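Local coordinates for 2-polyprenyl-6-methoxyphenol hydroxylase-like FAD-dependent oxidoreductase (Streptomyces sp. NRRL 11266, PDB 6UI5), which binds flavin-adenine dinucleotide in a Rossmann-type domain and is probably an FAD-dependent oxidoreductase, at residues A[8-13]-A[28-33]; A[14-19]-A[102-107]; A[148-153]-A[278-283]. All blocks are in the same frame, centred on the assembly; numbering follows the deposited sequence.

Contact 1 of 3, residues A[8-13]-A[28-33]; sequences VGAGPA and AVLVDI. With FAD (flavin-adenine dinucleotide), chain C.
With CG of D32 anti to the backbone N (chi1 -166°), the carboxylate is carried toward A10 and the FAD ribose together, and chi2 near 94° turns OD1 to the amide of A10. That bond, A10 N to D32 OD1, is 2.9 Å long and nearly straight (170°); it reaches OD1 on the anti side, somewhat out of the carboxylate plane. The ribose hydroxyl O3B of FAD is placed to donate to the same OD1, although the very short modelled distance leaves the details doubtful. OD2 is held by the backbone N of H34, so both oxygens help fix the group's rotation. An acidic residue suits this place, just after the second strand, because it offers acceptor oxygens where Rossmann-type folds commonly hold the ribose hydroxyls of the adenosine.

This is the opening of a Rossmann-type beta-alpha-beta unit: strand 5-8, a glycine-rich turn, helix 12-22 and strand 28-31, with V8 and V31 paired in parallel. G9 and G11 fit the GxGxxG pattern. Bare G9 lets CA come within 3.1 Å of the ribose oxygen O4B, and G11, at the N-cap of the helix, lets its CA lie 3.4 Å from phosphate oxygen O1P. A13 N donates to O1P at 3.3 Å from the first turn.

V8 CG1 lies over one face of the adenine, 3.5 Å from N1A; V31 CG1 meets its edge at C2A (3.7 Å), and I33 CG2 lies over the opposite face. Behind the turn, L30 CD2 packs against A10 CB at 4.2 Å, where a small methyl leaves room for the leucine.

Contact 2 of 3, residues A[14-19]-A[102-107]; sequences GLMLAC and KVLIDR
Apolar contacts carry most of the joint between L15 and M16 on one helix and L104 and I105 on the other. L15 and L104 face each other directly, CB of L15 lying 4.2 Å from CB of L104. The branched end of L15 then slants across I105, with L15 CD2 3.7 Å and L15 CD1 3.8 Å from I105 CG1, so the methylene CG1 of the isoleucine lies against both methyls. M16 reaches L104 from its flank: the chain bends at chi2 and chi3 (57° and 84°), which curls CE round to within 3.5 Å of L104 CD2. The unbranched, flexible methionine suits a place where the chain must bend twice to reach its partner.

Sulfur and aliphatic contacts close the other end. C19 SG rests 3.6 Å from R107 CG and 3.8 Å from the carbonyl O of L104; the small, weakly polar thiol fits between them. R107 contributes its hydrocarbon part here, while its guanidinium turns off to the carbonyl of R57, with NH1 as donor. No hydrogen bond joins the two segments.

The segment axes are 9.1 Å apart and inclined by 31°, running in the same general direction. L15 and A18 also touch L30 of strand 28-31, and M16 leans on helix 295-316. Neighbouring helices laid roughly parallel along a parallel beta-sheet are characteristic of the Rossmann-type nucleotide-binding fold.

Contact 3 of 3, residues A[148-153]-A[278-283]; sequences CRYLVG and RVFIAG
Two parallel strands at one side of the Rossmann-type sheet meet here, 150-153 and the outermost strand 279-281, in the register L151 with V279, V152 with F280 and G153 with I281. Backbone bonds alternate across them: L151 N gives to R278 O (2.8 Å, 177°), F280 N to L151 O (2.9 Å), G153 N to F280 O, and A282 N to G153 O, the last longer at 3.2 Å. Bare G153 makes room for the branched I281 beside it, and just beyond, A282 and G283 come up to FAD.

R278, just before strand 279-281, extends back along the start of strand 150-153. NH1 of R278 donates to R149 O (2.9 Å); the oxygen lies close to the guanidinium plane, while the nitrogen sits tilted out of the carbonyl plane. The same nitrogen stands over one face of the Y150 ring, toward its rim, making an off-centre cation-pi contact in which R278 CZ is 4.8 Å from the ring centroid and the two planes are 24° apart. The length of an arginine lets one end serve both the carbonyl and the ring. Y150, its CG anti to the carbonyl carbon (chi1 -67°), lies alongside F280, with Y150 CD1 3.8 Å from F280 CE1 at the edge of the phenylalanine ring.

L151, V279 and I281 point to one face of the sheet, V152 and F280 to the other. Strand 150-153 is bonded in turn to strand 5-8; strand 120-126 lies against L151 and V279, and helix 295-316 against Y150 and F280.

All three contacts lie within the FAD-binding domain and build one layered unit. Contacts 1 and 3 belong to the same parallel sheet, their centres about 11 Å apart: strand 5-8, which ends in V8 of contact 1, is the direct neighbour of strand 150-153 of contact 3, and V8 probably hydrogen-bonds to V152. Contact 2 shares helix 12-22 with contact 1 (centres about 9 Å apart) and touches contact 3 (centres about 16 Å apart) through L17 on V152. Along the chain contacts 1 and 2 interleave, and contact 3 follows both. The dinucleotide is thus met at the ends of the strands by contact 1 and by A282 and G283 of contact 3, while contact 2 packs the helices beside the sheet.

Contact 1 of 3, residues A[8-13]-A[28-33]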
loop_
_atom_site.group_PDB
_atom_site.type_symbol
_atom_site.label_atom_id
_atom_site.label_comp_id
_atom_site.label_asym_id
_atom_site.label_seq_id
_atom_site.Cartn_x
_atom_site.Cartn_y
_atom_site.Cartn_z
ATOM N N VAL A 8 19.048 28.811 -14.632
ATOM C CA VAL A 8 19.709 29.192 -13.379
ATOM C C VAL A 8 20.042 27.923 -12.612
ATOM O O VAL A 8 19.140 27.242 -12.108
ATOM C CB VAL A 8 18.831 30.105 -12.507
ATOM C CG1 VAL A 8 19.670 30.802 -11.445
ATOM C CG2 VAL A 8 18.073 31.099 -13.346
ATOM N N GLY A 9 21.330 27.633 -12.460
ATOM C CA GLY A 9 21.751 26.472 -11.693
ATOM C C GLY A 9 22.393 25.402 -12.550
ATOM O O GLY A 9 21.799 24.947 -13.536
ATOM N N ALA A 10 23.606 24.983 -12.202
ATOM C CA ALA A 10 24.341 24.005 -12.992
ATOM C C ALA A 10 24.540 22.694 -12.234
ATOM O O ALA A 10 25.626 22.114 -12.232
ATOM C CB ALA A 10 25.672 24.587 -13.454
ATOM N N GLY A 11 23.490 22.212 -11.575
ATOM C CA GLY A 11 23.363 20.794 -11.293
ATOM C C GLY A 11 22.857 20.019 -12.512
ATOM O O GLY A 11 22.748 20.549 -13.632
ATOM N N PRO A 12 22.581 18.717 -12.309
ATOM C CA PRO A 12 22.071 17.894 -13.439
ATOM C C PRO A 12 20.942 18.552 -14.197
ATOM O O PRO A 12 20.962 18.591 -15.424
ATOM C CB PRO A 12 21.601 16.590 -12.768
ATOM C CG PRO A 12 22.007 16.741 -11.264
ATOM C CD PRO A 12 22.935 17.892 -11.143
ATOM N N ALA A 13 19.963 19.079 -13.464
ATOM C CA ALA A 13 18.767 19.635 -14.068
ATOM C C ALA A 13 19.119 20.729 -15.063
ATOM O O ALA A 13 18.857 20.606 -16.267
ATOM C CB ALA A 13 17.853 20.164 -12.959
ATOM N N ALA A 28 21.391 29.580 -25.200
ATOM C CA ALA A 28 21.148 29.369 -23.779
ATOM C C ALA A 28 22.281 29.937 -22.934
ATOM O O ALA A 28 23.469 29.802 -23.268
ATOM C CB ALA A 28 20.966 27.892 -23.470
ATOM N N VAL A 29 21.922 30.573 -21.829
ATOM C CA VAL A 29 22.918 31.046 -20.880
ATOM C C VAL A 29 22.594 30.419 -19.536
ATOM O O VAL A 29 21.492 30.597 -19.007
ATOM C CB VAL A 29 22.967 32.575 -20.800
ATOM C CG1 VAL A 29 23.611 33.008 -19.500
ATOM C CG2 VAL A 29 23.736 33.112 -21.993
ATOM N N LEU A 30 23.540 29.653 -19.016
ATOM C CA LEU A 30 23.378 28.858 -17.822
ATOM C C LEU A 30 24.213 29.517 -16.740
ATOM O O LEU A 30 25.394 29.804 -16.951
ATOM C CB LEU A 30 23.829 27.423 -18.090
ATOM C CG LEU A 30 24.056 26.441 -16.963
ATOM C CD1 LEU A 30 22.749 26.142 -16.325
ATOM C CD2 LEU A 30 24.663 25.149 -17.524
ATOM N N VAL A 31 23.579 29.804 -15.612
ATOM C CA VAL A 31 24.167 30.579 -14.535
ATOM C C VAL A 31 24.273 29.685 -13.309
ATOM O O VAL A 31 23.297 29.021 -12.928
ATOM C CB VAL A 31 23.325 31.834 -14.238
ATOM C CG1 VAL A 31 23.664 32.370 -12.891
ATOM C CG2 VAL A 31 23.590 32.892 -15.270
ATOM N N ASP A 32 25.457 29.657 -12.705
ATOM C CA ASP A 32 25.648 29.046 -11.398
ATOM C C ASP A 32 26.620 29.923 -10.625
ATOM O O ASP A 32 27.407 30.669 -11.219
ATOM C CB ASP A 32 26.187 27.613 -11.496
ATOM C CG ASP A 32 26.082 26.849 -10.179
ATOM O OD1 ASP A 32 25.075 26.124 -9.986
ATOM O OD2 ASP A 32 27.010 26.961 -9.341
ATOM N N ILE A 33 26.573 29.836 -9.297
ATOM C CA ILE A 33 27.429 30.706 -8.501
ATOM C C ILE A 33 28.758 30.064 -8.112
ATOM O O ILE A 33 29.703 30.798 -7.806
ATOM C CB ILE A 33 26.685 31.250 -7.258
ATOM C CG1 ILE A 33 25.867 30.181 -6.547
ATOM C CG2 ILE A 33 25.712 32.300 -7.659
ATOM C CD1 ILE A 33 26.674 29.231 -5.728
HETATM P PA FAD C . 21.041 21.175 -7.318
HETATM O O1A FAD C . 21.858 19.904 -7.390
HETATM O O2A FAD C . 20.798 21.507 -5.856
HETATM O O5B FAD C . 21.732 22.381 -8.221
HETATM C C5B FAD C . 21.226 23.704 -8.139
HETATM C C4B FAD C . 22.359 24.690 -8.574
HETATM O O4B FAD C . 21.951 25.931 -8.678
HETATM C C3B FAD C . 23.469 24.722 -7.498
HETATM O O3B FAD C . 24.676 24.757 -8.125
HETATM C C2B FAD C . 23.213 26.038 -6.737
HETATM O O2B FAD C . 24.462 26.398 -6.018
HETATM C C1B FAD C . 22.940 26.846 -7.725
HETATM N N9A FAD C . 22.156 28.021 -7.399
HETATM C C8A FAD C . 21.179 28.116 -6.469
HETATM N N7A FAD C . 20.659 29.360 -6.539
HETATM C C5A FAD C . 21.303 30.024 -7.529
HETATM C C6A FAD C . 21.178 31.312 -8.035
HETATM N N6A FAD C . 20.387 32.510 -7.796
HETATM N N1A FAD C . 21.962 31.729 -9.033
HETATM C C2A FAD C . 22.878 30.893 -9.571
HETATM N N3A FAD C . 22.990 29.624 -9.085
HETATM C C4A FAD C . 22.212 29.191 -8.068
HETATM N N1 FAD C . 20.661 11.964 -5.833
HETATM C C2 FAD C . 20.673 10.555 -6.322
HETATM O O2 FAD C . 20.353 10.279 -7.431
HETATM N N3 FAD C . 21.103 9.476 -5.387
HETATM C C4 FAD C . 21.504 9.824 -4.022
HETATM O O4 FAD C . 21.853 8.991 -3.256
HETATM C C4X FAD C . 21.476 11.260 -3.562
HETATM N N5 FAD C . 21.877 11.537 -2.202
HETATM C C5X FAD C . 21.847 12.938 -1.715
HETATM C C6 FAD C . 22.230 13.193 -0.397
HETATM C C7 FAD C . 22.220 14.497 0.085
HETATM C C7M FAD C . 22.679 14.465 1.537
HETATM C C8 FAD C . 21.833 15.571 -0.731
HETATM C C8M FAD C . 21.857 16.974 -0.113
HETATM C C9 FAD C . 21.445 15.318 -2.059
HETATM C C9A FAD C . 21.442 13.997 -2.567
HETATM N N10 FAD C . 21.016 13.705 -3.988
HETATM C C10 FAD C . 21.056 12.323 -4.461
HETATM C "C1'" FAD C . 20.637 14.832 -4.864
HETATM C "C2'" FAD C . 19.251 14.842 -5.534
HETATM O "O2'" FAD C . 19.219 14.052 -6.665
HETATM C "C3'" FAD C . 18.935 16.239 -6.062
HETATM O "O3'" FAD C . 17.583 16.245 -6.398
HETATM C "C4'" FAD C . 19.697 16.664 -7.334
HETATM O "O4'" FAD C . 21.089 16.675 -7.195
HETATM C "C5'" FAD C . 19.239 18.110 -7.561
HETATM O "O5'" FAD C . 19.501 18.523 -8.873
HETATM P P FAD C . 19.203 20.082 -9.332
HETATM O O1P FAD C . 20.112 20.431 -10.487
HETATM O O2P FAD C . 17.745 20.377 -9.628
HETATM O O3P FAD C . 19.541 20.985 -7.989
#

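Contact 2 of 3, residues A[14-19]-A[102-107]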
loop_
_atom_site.group_PDB
_atom_site.type_symbol
_atom_site.label_atom_id
_atom_site.label_comp_id
_atom_site.label_asym_id
_atom_site.label_seq_id
_atom_site.Cartn_x
_atom_site.Cartn_y
_atom_site.Cartn_z
ATOM N N GLY A 14 19.758 21.796 -14.575
ATOM C CA GLY A 14 20.043 22.935 -15.437
ATOM C C GLY A 14 21.072 22.623 -16.502
ATOM O O GLY A 14 20.980 23.118 -17.626
ATOM N N LEU A 15 22.080 21.820 -16.159
ATOM C CA LEU A 15 23.093 21.435 -17.137
ATOM C C LEU A 15 22.440 20.676 -18.283
ATOM O O LEU A 15 22.529 21.068 -19.460
ATOM C CB LEU A 15 24.168 20.565 -16.456
ATOM C CG LEU A 15 25.316 21.255 -15.746
ATOM C CD1 LEU A 15 26.153 20.337 -14.794
ATOM C CD2 LEU A 15 26.174 21.836 -16.852
ATOM N N MET A 16 21.740 19.600 -17.927
ATOM C CA MET A 16 21.084 18.737 -18.895
ATOM C C MET A 16 20.136 19.530 -19.791
ATOM O O MET A 16 20.068 19.290 -21.003
ATOM C CB MET A 16 20.372 17.593 -18.152
ATOM C CG MET A 16 19.538 16.740 -19.033
ATOM S SD MET A 16 20.553 16.045 -20.367
ATOM C CE MET A 16 21.388 14.585 -19.815
ATOM N N LEU A 17 19.460 20.525 -19.235
ATOM C CA LEU A 17 18.531 21.309 -20.042
ATOM C C LEU A 17 19.277 22.214 -21.004
ATOM O O LEU A 17 18.931 22.295 -22.188
ATOM C CB LEU A 17 17.591 22.118 -19.133
ATOM C CG LEU A 17 16.730 23.218 -19.741
ATOM C CD1 LEU A 17 15.720 22.597 -20.755
ATOM C CD2 LEU A 17 15.967 23.933 -18.614
ATOM N N ALA A 18 20.312 22.899 -20.510
ATOM C CA ALA A 18 21.107 23.748 -21.387
ATOM C C ALA A 18 21.629 22.949 -22.562
ATOM O O ALA A 18 21.718 23.463 -23.684
ATOM C CB ALA A 18 22.277 24.396 -20.625
ATOM N N CYS A 19 21.967 21.678 -22.332
ATOM C CA CYS A 19 22.313 20.815 -23.459
ATOM C C CYS A 19 21.105 20.579 -24.366
ATOM O O CYS A 19 21.218 20.682 -25.599
ATOM C CB CYS A 19 22.875 19.492 -22.962
ATOM S SG CYS A 19 24.495 19.623 -22.220
ATOM N N LYS A 102 30.491 16.331 -14.875
ATOM C CA LYS A 102 31.619 16.669 -15.728
ATOM C C LYS A 102 31.281 16.418 -17.196
ATOM O O LYS A 102 31.517 17.283 -18.048
ATOM C CB LYS A 102 32.850 15.888 -15.279
ATOM C CG LYS A 102 34.067 16.047 -16.158
ATOM C CD LYS A 102 34.756 17.341 -15.910
ATOM C CE LYS A 102 35.952 17.489 -16.829
ATOM N NZ LYS A 102 35.569 17.575 -18.255
ATOM N N VAL A 103 30.669 15.267 -17.517
ATOM C CA VAL A 103 30.406 15.055 -18.941
ATOM C C VAL A 103 29.335 16.021 -19.437
ATOM O O VAL A 103 29.352 16.420 -20.610
ATOM C CB VAL A 103 30.046 13.591 -19.288
ATOM C CG1 VAL A 103 31.102 12.622 -18.767
ATOM C CG2 VAL A 103 28.689 13.225 -18.791
ATOM N N LEU A 104 28.414 16.457 -18.568
ATOM C CA LEU A 104 27.423 17.407 -19.066
ATOM C C LEU A 104 27.976 18.834 -19.164
ATOM O O LEU A 104 27.588 19.580 -20.079
ATOM C CB LEU A 104 26.162 17.370 -18.214
ATOM C CG LEU A 104 25.551 15.987 -18.002
ATOM C CD1 LEU A 104 24.739 15.949 -16.698
ATOM C CD2 LEU A 104 24.661 15.518 -19.216
ATOM N N ILE A 105 28.878 19.234 -18.258
ATOM C CA ILE A 105 29.581 20.498 -18.465
ATOM C C ILE A 105 30.365 20.448 -19.768
ATOM O O ILE A 105 30.381 21.415 -20.540
ATOM C CB ILE A 105 30.495 20.824 -17.266
ATOM C CG1 ILE A 105 29.682 21.052 -15.989
ATOM C CG2 ILE A 105 31.378 22.026 -17.603
ATOM C CD1 ILE A 105 30.551 21.096 -14.713
ATOM N N ASP A 106 31.023 19.320 -20.038
ATOM C CA ASP A 106 31.744 19.182 -21.300
ATOM C C ASP A 106 30.806 19.329 -22.485
ATOM O O ASP A 106 31.048 20.146 -23.383
ATOM C CB ASP A 106 32.454 17.839 -21.364
ATOM C CG ASP A 106 33.750 17.833 -20.600
ATOM O OD1 ASP A 106 34.202 18.910 -20.139
ATOM O OD2 ASP A 106 34.321 16.733 -20.462
ATOM N N ARG A 107 29.722 18.542 -22.504
ATOM C CA ARG A 107 28.797 18.601 -23.634
ATOM C C ARG A 107 28.202 19.991 -23.779
ATOM O O ARG A 107 28.008 20.473 -24.905
ATOM C CB ARG A 107 27.684 17.567 -23.481
ATOM C CG ARG A 107 26.583 17.722 -24.508
ATOM C CD ARG A 107 27.062 17.268 -25.866
ATOM N NE ARG A 107 27.516 15.887 -25.802
ATOM C CZ ARG A 107 26.752 14.828 -26.070
ATOM N NH1 ARG A 107 25.457 14.970 -26.456
ATOM N NH2 ARG A 107 27.300 13.620 -25.942
#

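Contact 3 of 3, residues A[148-153]-A[278-283]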
loop_
_atom_site.group_PDB
_atom_site.type_symbol
_atom_site.label_atom_id
_atom_site.label_comp_id
_atom_site.label_asym_id
_atom_site.label_seq_id
_atom_site.Cartn_x
_atom_site.Cartn_y
_atom_site.Cartn_z
ATOM N N CYS A 148 15.652 38.342 -21.712
ATOM C CA CYS A 148 15.650 36.964 -22.201
ATOM C C CYS A 148 14.237 36.517 -22.578
ATOM O O CYS A 148 13.246 37.217 -22.354
ATOM C CB CYS A 148 16.242 36.010 -21.161
ATOM S SG CYS A 148 15.122 35.643 -19.825
ATOM N N ARG A 149 14.158 35.310 -23.138
ATOM C CA ARG A 149 12.949 34.761 -23.743
ATOM C C ARG A 149 12.166 33.870 -22.795
ATOM O O ARG A 149 10.943 34.008 -22.658
ATOM C CB ARG A 149 13.333 33.971 -24.994
ATOM C CG ARG A 149 12.178 33.542 -25.839
ATOM C CD ARG A 149 12.610 33.537 -27.278
ATOM N NE ARG A 149 11.548 33.066 -28.148
ATOM C CZ ARG A 149 11.669 33.014 -29.465
ATOM N NH1 ARG A 149 12.803 33.416 -30.031
ATOM N NH2 ARG A 149 10.667 32.567 -30.209
ATOM N N TYR A 150 12.842 32.928 -22.159
ATOM C CA TYR A 150 12.250 32.131 -21.100
ATOM C C TYR A 150 13.248 32.084 -19.956
ATOM O O TYR A 150 14.461 32.154 -20.170
ATOM C CB TYR A 150 11.897 30.705 -21.568
ATOM C CG TYR A 150 10.788 30.653 -22.587
ATOM C CD1 TYR A 150 9.467 30.776 -22.191
ATOM C CD2 TYR A 150 11.054 30.464 -23.945
ATOM C CE1 TYR A 150 8.446 30.739 -23.097
ATOM C CE2 TYR A 150 10.014 30.415 -24.884
ATOM C CZ TYR A 150 8.713 30.560 -24.444
ATOM O OH TYR A 150 7.649 30.537 -25.315
ATOM N N LEU A 151 12.725 31.960 -18.741
ATOM C CA LEU A 151 13.540 31.816 -17.545
ATOM C C LEU A 151 13.202 30.482 -16.898
ATOM O O LEU A 151 12.058 30.258 -16.500
ATOM C CB LEU A 151 13.301 32.978 -16.571
ATOM C CG LEU A 151 13.797 32.738 -15.149
ATOM C CD1 LEU A 151 15.309 32.561 -15.135
ATOM C CD2 LEU A 151 13.349 33.851 -14.227
ATOM N N VAL A 152 14.190 29.599 -16.793
ATOM C CA VAL A 152 14.007 28.308 -16.135
ATOM C C VAL A 152 14.849 28.301 -14.872
ATOM O O VAL A 152 16.079 28.427 -14.930
ATOM C CB VAL A 152 14.385 27.121 -17.038
ATOM C CG1 VAL A 152 13.993 25.840 -16.353
ATOM C CG2 VAL A 152 13.711 27.240 -18.402
ATOM N N GLY A 153 14.184 28.174 -13.735
ATOM C CA GLY A 153 14.885 28.008 -12.493
ATOM C C GLY A 153 15.198 26.558 -12.223
ATOM O O GLY A 153 14.306 25.790 -11.850
ATOM N N ARG A 278 6.402 31.788 -19.195
ATOM C CA ARG A 278 7.769 32.258 -19.450
ATOM C C ARG A 278 8.736 31.889 -18.332
ATOM O O ARG A 278 9.952 31.913 -18.548
ATOM C CB ARG A 278 7.827 33.764 -19.698
ATOM C CG ARG A 278 7.055 34.232 -20.885
ATOM C CD ARG A 278 7.996 34.590 -22.012
ATOM N NE ARG A 278 7.256 35.014 -23.197
ATOM C CZ ARG A 278 7.692 34.887 -24.445
ATOM N NH1 ARG A 278 8.872 34.337 -24.697
ATOM N NH2 ARG A 278 6.931 35.306 -25.445
ATOM N N VAL A 279 8.227 31.509 -17.160
ATOM C CA VAL A 279 9.072 31.036 -16.063
ATOM C C VAL A 279 8.714 29.589 -15.745
ATOM O O VAL A 279 7.587 29.295 -15.323
ATOM C CB VAL A 279 8.945 31.920 -14.813
ATOM C CG1 VAL A 279 9.905 31.436 -13.758
ATOM C CG2 VAL A 279 9.236 33.369 -15.168
ATOM N N PHE A 280 9.668 28.688 -15.951
ATOM C CA PHE A 280 9.531 27.286 -15.572
ATOM C C PHE A 280 10.477 26.988 -14.429
ATOM O O PHE A 280 11.335 27.810 -14.065
ATOM C CB PHE A 280 9.829 26.342 -16.744
ATOM C CG PHE A 280 8.976 26.585 -17.943
ATOM C CD1 PHE A 280 9.226 27.651 -18.782
ATOM C CD2 PHE A 280 7.921 25.767 -18.228
ATOM C CE1 PHE A 280 8.450 27.872 -19.896
ATOM C CE2 PHE A 280 7.136 25.988 -19.354
ATOM C CZ PHE A 280 7.401 27.038 -20.179
ATOM N N ILE A 281 10.318 25.792 -13.863
ATOM C CA ILE A 281 11.242 25.313 -12.845
ATOM C C ILE A 281 11.373 23.812 -13.014
ATOM O O ILE A 281 10.502 23.154 -13.582
ATOM C CB ILE A 281 10.806 25.655 -11.404
ATOM C CG1 ILE A 281 9.398 25.169 -11.132
ATOM C CG2 ILE A 281 10.927 27.153 -11.129
ATOM C CD1 ILE A 281 9.084 25.141 -9.662
ATOM N N ALA A 282 12.471 23.266 -12.498
ATOM C CA ALA A 282 12.809 21.880 -12.777
ATOM C C ALA A 282 13.765 21.379 -11.707
ATOM O O ALA A 282 14.379 22.165 -10.979
ATOM C CB ALA A 282 13.423 21.729 -14.175
ATOM N N GLY A 283 13.875 20.057 -11.627
ATOM C CA GLY A 283 14.735 19.434 -10.643
ATOM C C GLY A 283 14.313 19.742 -9.223
ATOM O O GLY A 283 13.128 19.694 -8.879
#